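Local coordinates for PrgA (Enterococcus faecalis, PDB 6Z9K), which provides surface exclusion against unwanted conjugation as a cell-wall-anchored protein, the part described here being its metal-binding CAP domain, which possibly has a protease role, at residues A[24-27]-A[28-32]; A[61-65]-A[66-70]; A[72-75]-A[76-80]; A[83-86]-A[87-90]; A[166-169]-A[170-174]. All coordinates share one frame; numbering follows the deposited sequence.

Contact 1: A[24-27]-A[28-32]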
loop_
_atom_site.group_PDB
_atom_site.type_symbol
_atom_site.label_atom_id
_atom_site.label_comp_id
_atom_site.label_asym_id
_atom_site.label_seq_id
_atom_site.Cartn_x
_atom_site.Cartn_y
_atom_site.Cartn_z
ATOM N N ALA A 24 4.762 14.767 5.762
ATOM C CA ALA A 24 5.225 13.411 6.088
ATOM C C ALA A 24 5.530 13.316 7.594
ATOM O O ALA A 24 5.590 12.191 8.091
ATOM C CB ALA A 24 6.426 13.087 5.238
ATOM N N ASP A 25 5.591 14.445 8.296
ATOM C CA ASP A 25 5.978 14.447 9.732
ATOM C C ASP A 25 5.012 15.341 10.498
ATOM O O ASP A 25 5.425 15.975 11.497
ATOM C CB ASP A 25 7.444 14.861 9.883
ATOM C CG ASP A 25 7.806 16.183 9.263
ATOM O OD1 ASP A 25 6.930 16.749 8.590
ATOM O OD2 ASP A 25 8.956 16.675 9.513
ATOM N N TYR A 26 3.746 15.373 10.101
ATOM C CA TYR A 26 2.765 16.290 10.732
ATOM C C TYR A 26 2.671 15.990 12.244
ATOM O O TYR A 26 2.284 16.884 13.027
ATOM C CB TYR A 26 1.412 16.226 10.026
ATOM C CG TYR A 26 0.542 15.016 10.303
ATOM C CD1 TYR A 26 -0.206 14.915 11.473
ATOM C CD2 TYR A 26 0.388 14.041 9.338
ATOM C CE1 TYR A 26 -1.026 13.824 11.711
ATOM C CE2 TYR A 26 -0.419 12.931 9.576
ATOM C CZ TYR A 26 -1.141 12.840 10.754
ATOM O OH TYR A 26 -1.984 11.773 10.971
ATOM N N ASP A 27 2.938 14.738 12.634
ATOM C CA ASP A 27 2.800 14.324 14.058
ATOM C C ASP A 27 3.774 15.096 14.964
ATOM O O ASP A 27 3.500 15.188 16.206
ATOM C CB ASP A 27 2.973 12.798 14.179
ATOM C CG ASP A 27 4.283 12.347 13.587
ATOM O OD1 ASP A 27 4.449 12.460 12.358
ATOM O OD2 ASP A 27 5.113 11.809 14.364
ATOM N N THR A 28 4.880 15.596 14.435
ATOM C CA THR A 28 5.844 16.409 15.203
ATOM C C THR A 28 5.819 17.871 14.777
ATOM O O THR A 28 6.207 18.709 15.598
ATOM C CB THR A 28 7.248 15.825 15.123
ATOM O OG1 THR A 28 7.613 15.614 13.768
ATOM C CG2 THR A 28 7.377 14.525 15.883
ATOM N N LYS A 29 5.365 18.185 13.564
ATOM C CA LYS A 29 5.349 19.594 13.136
ATOM C C LYS A 29 4.160 20.330 13.742
ATOM O O LYS A 29 4.287 21.550 13.906
ATOM C CB LYS A 29 5.351 19.711 11.612
ATOM C CG LYS A 29 6.645 19.178 10.993
ATOM C CD LYS A 29 7.134 19.959 9.776
ATOM C CE LYS A 29 6.228 19.765 8.584
ATOM N NZ LYS A 29 6.950 19.840 7.294
ATOM N N LEU A 30 3.030 19.682 13.947
ATOM C CA LEU A 30 1.763 20.325 14.321
ATOM C C LEU A 30 1.515 20.151 15.827
ATOM O O LEU A 30 2.055 19.212 16.454
ATOM C CB LEU A 30 0.604 19.753 13.513
ATOM C CG LEU A 30 0.701 19.886 11.982
ATOM C CD1 LEU A 30 -0.533 19.294 11.349
ATOM C CD2 LEU A 30 0.912 21.344 11.558
ATOM N N SER A 31 0.737 21.070 16.383
ATOM C CA SER A 31 0.270 21.014 17.788
ATOM C C SER A 31 -0.709 19.849 17.964
ATOM O O SER A 31 -1.260 19.368 16.972
ATOM C CB SER A 31 -0.382 22.314 18.180
ATOM O OG SER A 31 -1.690 22.479 17.614
ATOM N N ALA A 32 -0.986 19.454 19.213
ATOM C CA ALA A 32 -2.045 18.474 19.539
ATOM C C ALA A 32 -3.375 18.867 18.904
ATOM O O ALA A 32 -4.015 17.964 18.305
ATOM C CB ALA A 32 -2.169 18.338 21.049
HETATM O O HOH W 1 7.692 12.789 13.240
HETATM O O HOH W 2 2.799 17.428 18.199
#

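Contact 2: A[61-65]-A[66-70]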
loop_
_atom_site.group_PDB
_atom_site.type_symbol
_atom_site.label_atom_id
_atom_site.label_comp_id
_atom_site.label_asym_id
_atom_site.label_seq_id
_atom_site.Cartn_x
_atom_site.Cartn_y
_atom_site.Cartn_z
ATOM N N VAL A 61 -15.932 -9.549 -10.171
ATOM C CA VAL A 61 -14.606 -10.120 -10.546
ATOM C C VAL A 61 -13.979 -10.731 -9.287
ATOM O O VAL A 61 -13.551 -9.977 -8.391
ATOM C CB VAL A 61 -13.683 -9.090 -11.220
ATOM C CG1 VAL A 61 -12.361 -9.723 -11.625
ATOM C CG2 VAL A 61 -14.344 -8.445 -12.423
ATOM N N MET A 62 -13.926 -12.059 -9.196
ATOM C CA MET A 62 -13.453 -12.740 -7.977
ATOM C C MET A 62 -11.992 -13.145 -8.185
ATOM O O MET A 62 -11.660 -13.775 -9.204
ATOM C CB MET A 62 -14.326 -13.947 -7.624
ATOM C CG MET A 62 -15.792 -13.609 -7.485
ATOM S SD MET A 62 -16.092 -12.260 -6.291
ATOM C CE MET A 62 -15.582 -13.062 -4.773
ATOM N N TRP A 63 -11.139 -12.789 -7.227
ATOM C CA TRP A 63 -9.698 -13.108 -7.211
ATOM C C TRP A 63 -9.409 -14.146 -6.133
ATOM O O TRP A 63 -9.861 -13.986 -5.003
ATOM C CB TRP A 63 -8.907 -11.817 -6.945
ATOM C CG TRP A 63 -8.831 -10.906 -8.126
ATOM C CD1 TRP A 63 -9.616 -10.872 -9.235
ATOM C CD2 TRP A 63 -7.868 -9.868 -8.283
ATOM N NE1 TRP A 63 -9.160 -9.921 -10.104
ATOM C CE2 TRP A 63 -8.101 -9.277 -9.533
ATOM C CE3 TRP A 63 -6.780 -9.453 -7.506
ATOM C CZ2 TRP A 63 -7.326 -8.217 -9.986
ATOM C CZ3 TRP A 63 -6.037 -8.383 -7.941
ATOM C CH2 TRP A 63 -6.295 -7.798 -9.177
ATOM N N ASP A 64 -8.612 -15.157 -6.474
ATOM C CA ASP A 64 -8.171 -16.187 -5.516
ATOM C C ASP A 64 -6.844 -15.683 -4.954
ATOM O O ASP A 64 -5.907 -15.700 -5.699
ATOM C CB ASP A 64 -8.109 -17.519 -6.271
ATOM C CG ASP A 64 -7.881 -18.727 -5.391
ATOM O OD1 ASP A 64 -7.334 -18.536 -4.273
ATOM O OD2 ASP A 64 -8.272 -19.852 -5.839
ATOM N N ILE A 65 -6.789 -15.203 -3.709
ATOM C CA ILE A 65 -5.635 -14.425 -3.150
ATOM C C ILE A 65 -4.368 -15.299 -3.143
ATOM O O ILE A 65 -3.312 -14.718 -3.194
ATOM C CB ILE A 65 -5.931 -13.821 -1.763
ATOM C CG1 ILE A 65 -6.039 -14.868 -0.646
ATOM C CG2 ILE A 65 -7.175 -12.959 -1.820
ATOM C CD1 ILE A 65 -5.822 -14.286 0.748
ATOM N N GLN A 66 -4.481 -16.632 -3.113
ATOM C CA GLN A 66 -3.304 -17.553 -3.194
ATOM C C GLN A 66 -3.195 -18.174 -4.599
ATOM O O GLN A 66 -2.672 -19.292 -4.718
ATOM C CB GLN A 66 -3.404 -18.661 -2.139
ATOM C CG GLN A 66 -3.146 -18.216 -0.702
ATOM C CD GLN A 66 -3.420 -19.323 0.298
ATOM O OE1 GLN A 66 -2.593 -19.606 1.170
ATOM N NE2 GLN A 66 -4.589 -19.947 0.195
ATOM N N HIS A 67 -3.690 -17.527 -5.643
ATOM C CA HIS A 67 -3.700 -18.084 -7.023
ATOM C C HIS A 67 -3.651 -16.948 -8.046
ATOM O O HIS A 67 -4.106 -17.127 -9.202
ATOM C CB HIS A 67 -4.966 -18.931 -7.224
ATOM C CG HIS A 67 -4.773 -20.390 -7.489
ATOM N ND1 HIS A 67 -5.393 -21.361 -6.717
ATOM C CD2 HIS A 67 -4.108 -21.057 -8.463
ATOM C CE1 HIS A 67 -5.081 -22.556 -7.173
ATOM N NE2 HIS A 67 -4.289 -22.401 -8.242
ATOM N N LEU A 68 -3.189 -15.767 -7.654
ATOM C CA LEU A 68 -3.383 -14.632 -8.575
ATOM C C LEU A 68 -2.459 -14.871 -9.756
ATOM O O LEU A 68 -1.289 -15.288 -9.515
ATOM C CB LEU A 68 -3.019 -13.300 -7.938
ATOM C CG LEU A 68 -3.887 -12.783 -6.802
ATOM C CD1 LEU A 68 -3.471 -11.342 -6.518
ATOM C CD2 LEU A 68 -5.386 -12.890 -7.126
ATOM N N SER A 69 -2.920 -14.484 -10.931
ATOM C CA SER A 69 -2.120 -14.491 -12.175
ATOM C C SER A 69 -1.057 -13.403 -12.076
ATOM O O SER A 69 -1.189 -12.467 -11.227
ATOM C CB SER A 69 -2.988 -14.279 -13.389
ATOM O OG SER A 69 -3.438 -12.934 -13.474
ATOM N N ALA A 70 -0.071 -13.465 -12.959
ATOM C CA ALA A 70 0.975 -12.423 -13.052
ATOM C C ALA A 70 0.329 -11.052 -13.321
ATOM O O ALA A 70 0.726 -10.047 -12.693
ATOM C CB ALA A 70 1.966 -12.812 -14.110
HETATM O O HOH W 3 -6.391 -18.213 -1.632
HETATM O O HOH W 4 -6.573 -20.702 -2.051
HETATM O O HOH W 5 -1.455 -15.227 -5.564
#

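Contact 3: A[72-75]-A[76-80]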
loop_
_atom_site.group_PDB
_atom_site.type_symbol
_atom_site.label_atom_id
_atom_site.label_comp_id
_atom_site.label_asym_id
_atom_site.label_seq_id
_atom_site.Cartn_x
_atom_site.Cartn_y
_atom_site.Cartn_z
ATOM N N GLN A 72 -2.702 -10.028 -12.623
ATOM C CA GLN A 72 -3.520 -9.603 -11.464
ATOM C C GLN A 72 -2.551 -9.077 -10.385
ATOM O O GLN A 72 -2.835 -8.044 -9.765
ATOM C CB GLN A 72 -4.390 -10.754 -10.970
ATOM C CG GLN A 72 -5.550 -11.093 -11.882
ATOM C CD GLN A 72 -6.261 -12.315 -11.357
ATOM O OE1 GLN A 72 -5.639 -13.163 -10.734
ATOM N NE2 GLN A 72 -7.560 -12.404 -11.591
ATOM N N LYS A 73 -1.430 -9.749 -10.167
ATOM C CA LYS A 73 -0.411 -9.231 -9.207
ATOM C C LYS A 73 0.056 -7.850 -9.660
ATOM O O LYS A 73 0.210 -6.931 -8.787
ATOM C CB LYS A 73 0.777 -10.194 -9.120
ATOM C CG LYS A 73 0.406 -11.531 -8.534
ATOM C CD LYS A 73 1.585 -12.471 -8.359
ATOM C CE LYS A 73 1.160 -13.662 -7.537
ATOM N NZ LYS A 73 2.225 -14.668 -7.487
ATOM N N LYS A 74 0.348 -7.678 -10.950
ATOM C CA LYS A 74 0.863 -6.380 -11.422
ATOM C C LYS A 74 -0.235 -5.332 -11.234
ATOM O O LYS A 74 0.072 -4.268 -10.701
ATOM C CB LYS A 74 1.383 -6.454 -12.848
ATOM C CG LYS A 74 2.095 -5.175 -13.312
ATOM C CD LYS A 74 3.226 -5.462 -14.305
ATOM C CE LYS A 74 4.364 -6.226 -13.633
ATOM N NZ LYS A 74 5.587 -6.380 -14.468
ATOM N N GLU A 75 -1.497 -5.650 -11.537
ATOM C CA GLU A 75 -2.610 -4.674 -11.391
ATOM C C GLU A 75 -2.695 -4.220 -9.937
ATOM O O GLU A 75 -2.897 -3.021 -9.695
ATOM C CB GLU A 75 -3.962 -5.256 -11.793
ATOM C CG GLU A 75 -4.166 -5.393 -13.279
ATOM C CD GLU A 75 -5.508 -6.054 -13.598
ATOM O OE1 GLU A 75 -5.520 -7.055 -14.372
ATOM O OE2 GLU A 75 -6.529 -5.598 -12.997
ATOM N N LEU A 76 -2.650 -5.157 -9.009
ATOM C CA LEU A 76 -2.766 -4.888 -7.565
ATOM C C LEU A 76 -1.667 -3.923 -7.130
ATOM O O LEU A 76 -1.988 -2.964 -6.421
ATOM C CB LEU A 76 -2.701 -6.199 -6.800
ATOM C CG LEU A 76 -3.130 -6.124 -5.342
ATOM C CD1 LEU A 76 -4.613 -5.805 -5.227
ATOM C CD2 LEU A 76 -2.728 -7.384 -4.577
ATOM N N SER A 77 -0.438 -4.149 -7.570
ATOM C CA SER A 77 0.708 -3.289 -7.192
ATOM C C SER A 77 0.576 -1.915 -7.870
ATOM O O SER A 77 0.821 -0.919 -7.183
ATOM C CB SER A 77 2.014 -3.934 -7.552
ATOM O OG SER A 77 2.330 -4.971 -6.622
ATOM N N VAL A 78 0.169 -1.893 -9.126
ATOM C CA VAL A 78 0.076 -0.607 -9.853
ATOM C C VAL A 78 -1.036 0.213 -9.212
ATOM O O VAL A 78 -0.863 1.441 -9.028
ATOM C CB VAL A 78 -0.130 -0.788 -11.364
ATOM C CG1 VAL A 78 -0.501 0.541 -11.981
ATOM C CG2 VAL A 78 1.078 -1.393 -12.035
ATOM N N TYR A 79 -2.182 -0.395 -8.882
ATOM C CA TYR A 79 -3.328 0.332 -8.281
ATOM C C TYR A 79 -2.888 1.058 -7.012
ATOM O O TYR A 79 -3.090 2.263 -6.805
ATOM C CB TYR A 79 -4.432 -0.649 -7.932
ATOM C CG TYR A 79 -5.482 -0.063 -7.043
ATOM C CD1 TYR A 79 -6.481 0.761 -7.535
ATOM C CD2 TYR A 79 -5.493 -0.308 -5.700
ATOM C CE1 TYR A 79 -7.455 1.297 -6.713
ATOM C CE2 TYR A 79 -6.442 0.231 -4.855
ATOM C CZ TYR A 79 -7.437 1.057 -5.345
ATOM O OH TYR A 79 -8.417 1.555 -4.519
ATOM N N THR A 80 -2.147 0.316 -6.184
ATOM C CA THR A 80 -1.720 0.802 -4.859
ATOM C C THR A 80 -0.639 1.873 -5.012
ATOM O O THR A 80 -0.709 2.917 -4.370
ATOM C CB THR A 80 -1.179 -0.357 -4.031
ATOM O OG1 THR A 80 -2.122 -1.438 -4.012
ATOM C CG2 THR A 80 -0.831 0.094 -2.629
HETATM O O HOH W 6 1.584 -7.546 -6.615
#

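Contact 4: A[83-86]-A[87-90]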
loop_
_atom_site.group_PDB
_atom_site.type_symbol
_atom_site.label_atom_id
_atom_site.label_comp_id
_atom_site.label_asym_id
_atom_site.label_seq_id
_atom_site.Cartn_x
_atom_site.Cartn_y
_atom_site.Cartn_z
ATOM N N LEU A 83 -2.006 5.257 -6.077
ATOM C CA LEU A 83 -2.581 6.050 -4.977
ATOM C C LEU A 83 -1.464 6.663 -4.130
ATOM O O LEU A 83 -1.569 7.870 -3.762
ATOM C CB LEU A 83 -3.464 5.175 -4.084
ATOM C CG LEU A 83 -4.690 4.612 -4.780
ATOM C CD1 LEU A 83 -5.533 3.785 -3.778
ATOM C CD2 LEU A 83 -5.519 5.683 -5.434
ATOM N N LEU A 84 -0.465 5.886 -3.772
ATOM C CA LEU A 84 0.595 6.392 -2.888
ATOM C C LEU A 84 1.451 7.436 -3.613
ATOM O O LEU A 84 1.828 8.439 -2.983
ATOM C CB LEU A 84 1.417 5.226 -2.351
ATOM C CG LEU A 84 2.472 5.614 -1.341
ATOM C CD1 LEU A 84 1.882 6.366 -0.132
ATOM C CD2 LEU A 84 3.219 4.359 -0.872
ATOM N N ASN A 85 1.769 7.208 -4.864
ATOM C CA ASN A 85 2.604 8.150 -5.653
ATOM C C ASN A 85 1.866 9.487 -5.789
ATOM O O ASN A 85 2.543 10.527 -5.852
ATOM C CB ASN A 85 2.963 7.647 -7.040
ATOM C CG ASN A 85 4.178 6.749 -7.039
ATOM O OD1 ASN A 85 4.935 6.800 -6.061
ATOM N ND2 ASN A 85 4.406 6.049 -8.160
ATOM N N ASP A 86 0.550 9.477 -5.857
ATOM C CA ASP A 86 -0.223 10.737 -5.967
ATOM C C ASP A 86 0.111 11.580 -4.726
ATOM O O ASP A 86 0.378 12.770 -4.861
ATOM C CB ASP A 86 -1.686 10.410 -6.195
ATOM C CG ASP A 86 -2.610 11.615 -6.232
ATOM O OD1 ASP A 86 -2.423 12.416 -7.132
ATOM O OD2 ASP A 86 -3.496 11.726 -5.353
ATOM N N VAL A 87 0.090 10.987 -3.543
ATOM C CA VAL A 87 0.383 11.704 -2.286
ATOM C C VAL A 87 1.862 12.074 -2.298
ATOM O O VAL A 87 2.241 13.205 -2.014
ATOM C CB VAL A 87 0.026 10.811 -1.093
ATOM C CG1 VAL A 87 0.432 11.407 0.222
ATOM C CG2 VAL A 87 -1.450 10.496 -1.108
ATOM N N ARG A 88 2.734 11.118 -2.628
ATOM C CA ARG A 88 4.198 11.363 -2.558
ATOM C C ARG A 88 4.575 12.510 -3.504
ATOM O O ARG A 88 5.381 13.395 -3.085
ATOM C CB ARG A 88 4.946 10.077 -2.888
ATOM C CG ARG A 88 4.872 9.083 -1.744
ATOM C CD ARG A 88 5.630 7.807 -2.012
ATOM N NE ARG A 88 7.075 7.987 -2.145
ATOM C CZ ARG A 88 7.970 7.908 -1.177
ATOM N NH1 ARG A 88 7.652 7.505 0.045
ATOM N NH2 ARG A 88 9.219 8.219 -1.448
ATOM N N LYS A 89 4.007 12.555 -4.711
ATOM C CA LYS A 89 4.326 13.606 -5.688
ATOM C C LYS A 89 3.855 14.956 -5.105
ATOM O O LYS A 89 4.614 15.975 -5.213
ATOM C CB LYS A 89 3.662 13.332 -7.037
ATOM C CG LYS A 89 4.047 14.357 -8.102
ATOM C CD LYS A 89 3.565 13.954 -9.450
ATOM C CE LYS A 89 4.204 14.792 -10.535
ATOM N NZ LYS A 89 3.541 14.544 -11.842
ATOM N N LYS A 90 2.711 15.004 -4.450
ATOM C CA LYS A 90 2.238 16.314 -3.911
ATOM C C LYS A 90 3.225 16.802 -2.855
ATOM O O LYS A 90 3.393 18.027 -2.736
ATOM C CB LYS A 90 0.834 16.191 -3.340
ATOM C CG LYS A 90 -0.210 16.060 -4.445
ATOM C CD LYS A 90 -1.591 15.776 -3.946
ATOM C CE LYS A 90 -2.627 15.778 -5.065
ATOM N NZ LYS A 90 -3.973 15.467 -4.507
HETATM O O HOH W 7 -5.435 13.243 -6.747
HETATM O O HOH W 8 -3.587 13.000 -3.169
#

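Contact 5: A[166-169]-A[170-174]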
loop_
_atom_site.group_PDB
_atom_site.type_symbol
_atom_site.label_atom_id
_atom_site.label_comp_id
_atom_site.label_asym_id
_atom_site.label_seq_id
_atom_site.Cartn_x
_atom_site.Cartn_y
_atom_site.Cartn_z
ATOM N N SER A 166 -10.416 -2.012 0.212
ATOM C CA SER A 166 -9.633 -2.290 1.439
ATOM C C SER A 166 -8.285 -1.572 1.377
ATOM O O SER A 166 -7.813 -1.049 2.386
ATOM C CB SER A 166 -9.453 -3.789 1.542
ATOM O OG SER A 166 -10.713 -4.444 1.768
ATOM N N ILE A 167 -7.635 -1.638 0.230
ATOM C CA ILE A 167 -6.307 -1.003 0.067
ATOM C C ILE A 167 -6.440 0.498 0.263
ATOM O O ILE A 167 -5.593 1.092 0.986
ATOM C CB ILE A 167 -5.647 -1.406 -1.259
ATOM C CG1 ILE A 167 -5.223 -2.872 -1.215
ATOM C CG2 ILE A 167 -4.517 -0.438 -1.568
ATOM C CD1 ILE A 167 -4.872 -3.425 -2.549
ATOM N N ARG A 168 -7.440 1.131 -0.332
ATOM C CA ARG A 168 -7.518 2.593 -0.151
ATOM C C ARG A 168 -7.793 2.889 1.328
ATOM O O ARG A 168 -7.234 3.851 1.835
ATOM C CB ARG A 168 -8.587 3.192 -1.054
ATOM C CG ARG A 168 -8.563 4.715 -1.014
ATOM C CD ARG A 168 -9.747 5.266 -1.805
ATOM N NE ARG A 168 -9.716 6.721 -1.911
ATOM C CZ ARG A 168 -10.249 7.582 -1.053
ATOM N NH1 ARG A 168 -10.902 7.187 0.002
ATOM N NH2 ARG A 168 -10.164 8.884 -1.282
ATOM N N LYS A 169 -8.660 2.150 1.998
ATOM C CA LYS A 169 -9.024 2.382 3.417
ATOM C C LYS A 169 -7.757 2.206 4.249
ATOM O O LYS A 169 -7.507 3.000 5.157
ATOM C CB LYS A 169 -10.129 1.417 3.881
ATOM C CG LYS A 169 -10.649 1.756 5.268
ATOM C CD LYS A 169 -11.856 0.933 5.618
ATOM C CE LYS A 169 -12.114 0.903 7.112
ATOM N NZ LYS A 169 -13.062 -0.200 7.484
ATOM N N MET A 170 -6.980 1.164 3.957
ATOM C CA MET A 170 -5.692 0.932 4.651
ATOM C C MET A 170 -4.753 2.123 4.479
ATOM O O MET A 170 -4.182 2.593 5.475
ATOM C CB MET A 170 -5.046 -0.364 4.140
ATOM C CG MET A 170 -3.698 -0.614 4.722
ATOM S SD MET A 170 -2.936 -2.030 3.905
ATOM C CE MET A 170 -4.284 -2.531 2.858
ATOM N N LEU A 171 -4.597 2.651 3.272
ATOM C CA LEU A 171 -3.696 3.812 3.091
ATOM C C LEU A 171 -4.241 5.012 3.849
ATOM O O LEU A 171 -3.444 5.731 4.429
ATOM C CB LEU A 171 -3.544 4.121 1.594
ATOM C CG LEU A 171 -2.775 3.077 0.776
ATOM C CD1 LEU A 171 -2.850 3.384 -0.715
ATOM C CD2 LEU A 171 -1.336 2.962 1.256
ATOM N N VAL A 172 -5.549 5.247 3.800
ATOM C CA VAL A 172 -6.177 6.413 4.489
ATOM C C VAL A 172 -5.860 6.284 5.969
ATOM O O VAL A 172 -5.503 7.286 6.604
ATOM C CB VAL A 172 -7.675 6.487 4.186
ATOM C CG1 VAL A 172 -8.446 7.363 5.117
ATOM C CG2 VAL A 172 -7.906 6.885 2.735
ATOM N N ASN A 173 -6.012 5.090 6.502
ATOM C CA ASN A 173 -5.821 4.871 7.953
ATOM C C ASN A 173 -4.354 5.037 8.326
ATOM O O ASN A 173 -4.107 5.577 9.448
ATOM C CB ASN A 173 -6.370 3.502 8.361
ATOM C CG ASN A 173 -7.878 3.495 8.473
ATOM O OD1 ASN A 173 -8.541 4.542 8.479
ATOM N ND2 ASN A 173 -8.407 2.274 8.564
ATOM N N MET A 174 -3.438 4.646 7.466
ATOM C CA MET A 174 -2.014 4.770 7.756
ATOM C C MET A 174 -1.568 6.228 7.607
ATOM O O MET A 174 -0.737 6.653 8.383
ATOM C CB MET A 174 -1.192 3.860 6.868
ATOM C CG MET A 174 -1.358 2.408 7.279
ATOM S SD MET A 174 -0.421 1.307 6.172
ATOM C CE MET A 174 -0.580 -0.223 7.086
#

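Contact 1: A[24-27]-A[28-32]
With CG of Asp25 set between its backbone N and carbonyl carbon (chi1 55°), the carboxylate swings over to meet Lys29, whose chain, bent from chi2 onward, runs obliquely across it. Asp25 OD1 lies 3.1 Å from Lys29 CE and 3.4 Å from Lys29 NZ, a salt bridge in which CE lies even closer to the carboxylate than the ammonium does; Ser23 hydrogen-bonds the same OD1. Asp25 is the N-cap residue of the single-turn helix 26-29, yet its carbonyl rather than its side chain binds the turn: Asp25 O accepts Lys29 N at 3.0 Å in the carbonyl plane and Thr28 N from above that plane. One water joins Asp27 OD2 to Thr28 OG1, while Asp27 OD1 is held by His187. Another water donates to both Asp27 O and Leu30 O. Leu30 CD1 packs on Tyr26 CB at 3.9 Å, and both side chains lean on Ile35 and Leu38 of helix 32-45, with the Tyr26 hydroxyl bonded to Glu39.

Contact 2: A[61-65]-A[66-70]
A type I beta turn from Asp64 to His67 ends strand 62-64, closed by His67 N on Asp64 O at 2.9 Å, the donor standing well above the carbonyl plane. Asp64 and His67 lie side by side and point the same way. His67 CB comes within 3.4 Å of Asp64 CG, and ND1 makes a weak, bent bond of 3.4 Å to OD2, with the carboxylate and imidazole planes 61° apart. The other carboxylate oxygen, OD1, takes protons from two waters that both accept from Gln66 NE2; the nearer water, 2.8 Å from OD1, also receives Gln66 N. Beyond the turn, Leu68 crosses Trp63 at about a right angle: its CD2 touches Trp63 CB at 3.7 Å and CD1 lies 3.9 Å from CE3. A third water bridges Ile65 O and Leu68 N. Polar and apolar halves thus separate: the Trp63-Leu68 pair is buried next to helix 70-90, whereas the turn's outer polar groups are joined largely through solvent, and the Asp64 charge would probably favour a proton on His67 ND1.

Contact 3: A[72-75]-A[76-80]
In Lys74 and Val78, one helical turn apart, CG of Lys74 comes against CG2 of Val78 at 4.1 Å before the lysine chain bends at chi2 and chi3 and carries NZ off to a salt bridge with Asp100. Val78 CG2 lies anti to its own carbonyl carbon, which turns this methyl back toward the preceding turn and against Lys74 O at 3.3 Å. That oxygen also accepts Val78 N at 2.9 Å. The pair belongs to the first half of the long helix 70-90, whose buried side carries Leu76, packed between Trp63 of strand 62-64, Ile167 of helix 160-176 and Val199 of strand 196-202. On the turn from Lys73 to Ser77, a water donates to Lys73 O at 2.6 Å and joins it to Ser77 OG, itself bonded to the backbone N of Val199. Farther along, Thr80 folds its hydroxyl back on Leu76 O at 2.9 Å; the backbone N of Thr80 reaches the same oxygen from the opposite face of its plane, leaving Leu76 O gripped by two donors.

Contact 4: A[83-86]-A[87-90]
Lys90 reaches back one helical turn over Asp86 with its chain extended all the way from CG. CB lies 3.8 Å from Asp86 O; CG comes closer to that oxygen, at 3.4 Å, and CD continues past it. CE then arrives beside the carboxylate, and NZ stops 3.9 Å from Asp86 OD2, a long salt bridge. Two waters fill in the connection. One donates to Asp86 OD2 at 2.5 Å and accepts from Lys90 NZ at 2.8 Å; the other also donates to OD2 but is only weakly bound by the lysine. The ammonium has a second acidic partner in Glu240, so it links the end of helix 70-90 to helix 239-245. Beneath, Lys90 N donates to Asp86 O at 3.3 Å, a longer bond than the one from Lys89 N to Asn85 O at 2.7 Å.

Arg88 behaves differently. Its CG rests on Leu84 O and its CD on Leu84 CG at 3.9 Å, after which a bend at chi3 (65°) turns the guanidinium aside to the carbonyls of Ser94, Leu189 and Gln191. Asn85 likewise binds backbone, that of Ala234 and Leu96. The last turns of helix 70-90 are therefore fastened to the segments around them: Leu83 packs against Arg168 and Leu171 of helix 160-176, Leu84 against Leu96, and Arg88 joins the end of helix 184-189.

Contact 5: A[166-169]-A[170-174]
Ile167, Met170 and Leu171 touch at i to i+3 and i+4 spacing in a largely buried part of helix 160-176, about 8 Å (centre to centre) from the middle of the CAP domain. Toward the three-stranded sheet, Met170 curls back on the preceding turn: chi3 of -5° nearly eclipses CE with CB, an unfavourable torsion, and CE ends 3.8 Å from Ile167 CA and 4.2 Å from Ile167 CG1. Leu171 extends the apolar surface, its CD1 lying 4.3 Å from Ile167 CG2. On another side CG2 of Val172 stands over one face of the Arg168 guanidinium, 4.1 Å from NH1 of that arginine, and also touches Arg168 O at 3.2 Å. The extended arginine chain delivers its three nitrogens to the backbone carbonyls of Lys14, Gly15 and Asn46, so the buried charge is bound by oxygens of two separate chain segments. On the more open side, Lys169 CG lies 4.0 Å from Asn173 ND2, which is hydrogen-bonded to the hydroxyl of Tyr150. The side chain of Met170 is about 8 Å from the magnesium ion, which is bound by Leu146 and His185. The helix is packed between several elements: Ile167 rests on Leu76, Tyr79 and Thr80 of helix 70-90, Met170 covers Ile212 and Ile214 of strand 211-217, Leu171 also reaching Ile214, and Leu171 and Met174 lean on helix 184-189.

Overall arrangement
From the N terminus the five contacts follow in series, each within one continuous segment, so none nests in or crosses another and none closes a long loop. Contact 1 forms a short turn before helix 32-45, and its centre lies about 39 Å from that of contact 2, on the opposite side of the domain. Contact 2 turns strand 62-64 toward helix 70-90, where Trp63 packs on Gln72 and Leu76 of contact 3. Contacts 3 and 4 occupy successive parts of that helix. Contact 5, much later in the chain, meets both: Ile167 packs on Leu76 and Thr80, while Leu171 touches Leu83. Helices 70-90 and 160-176 are thereby joined through their middle parts.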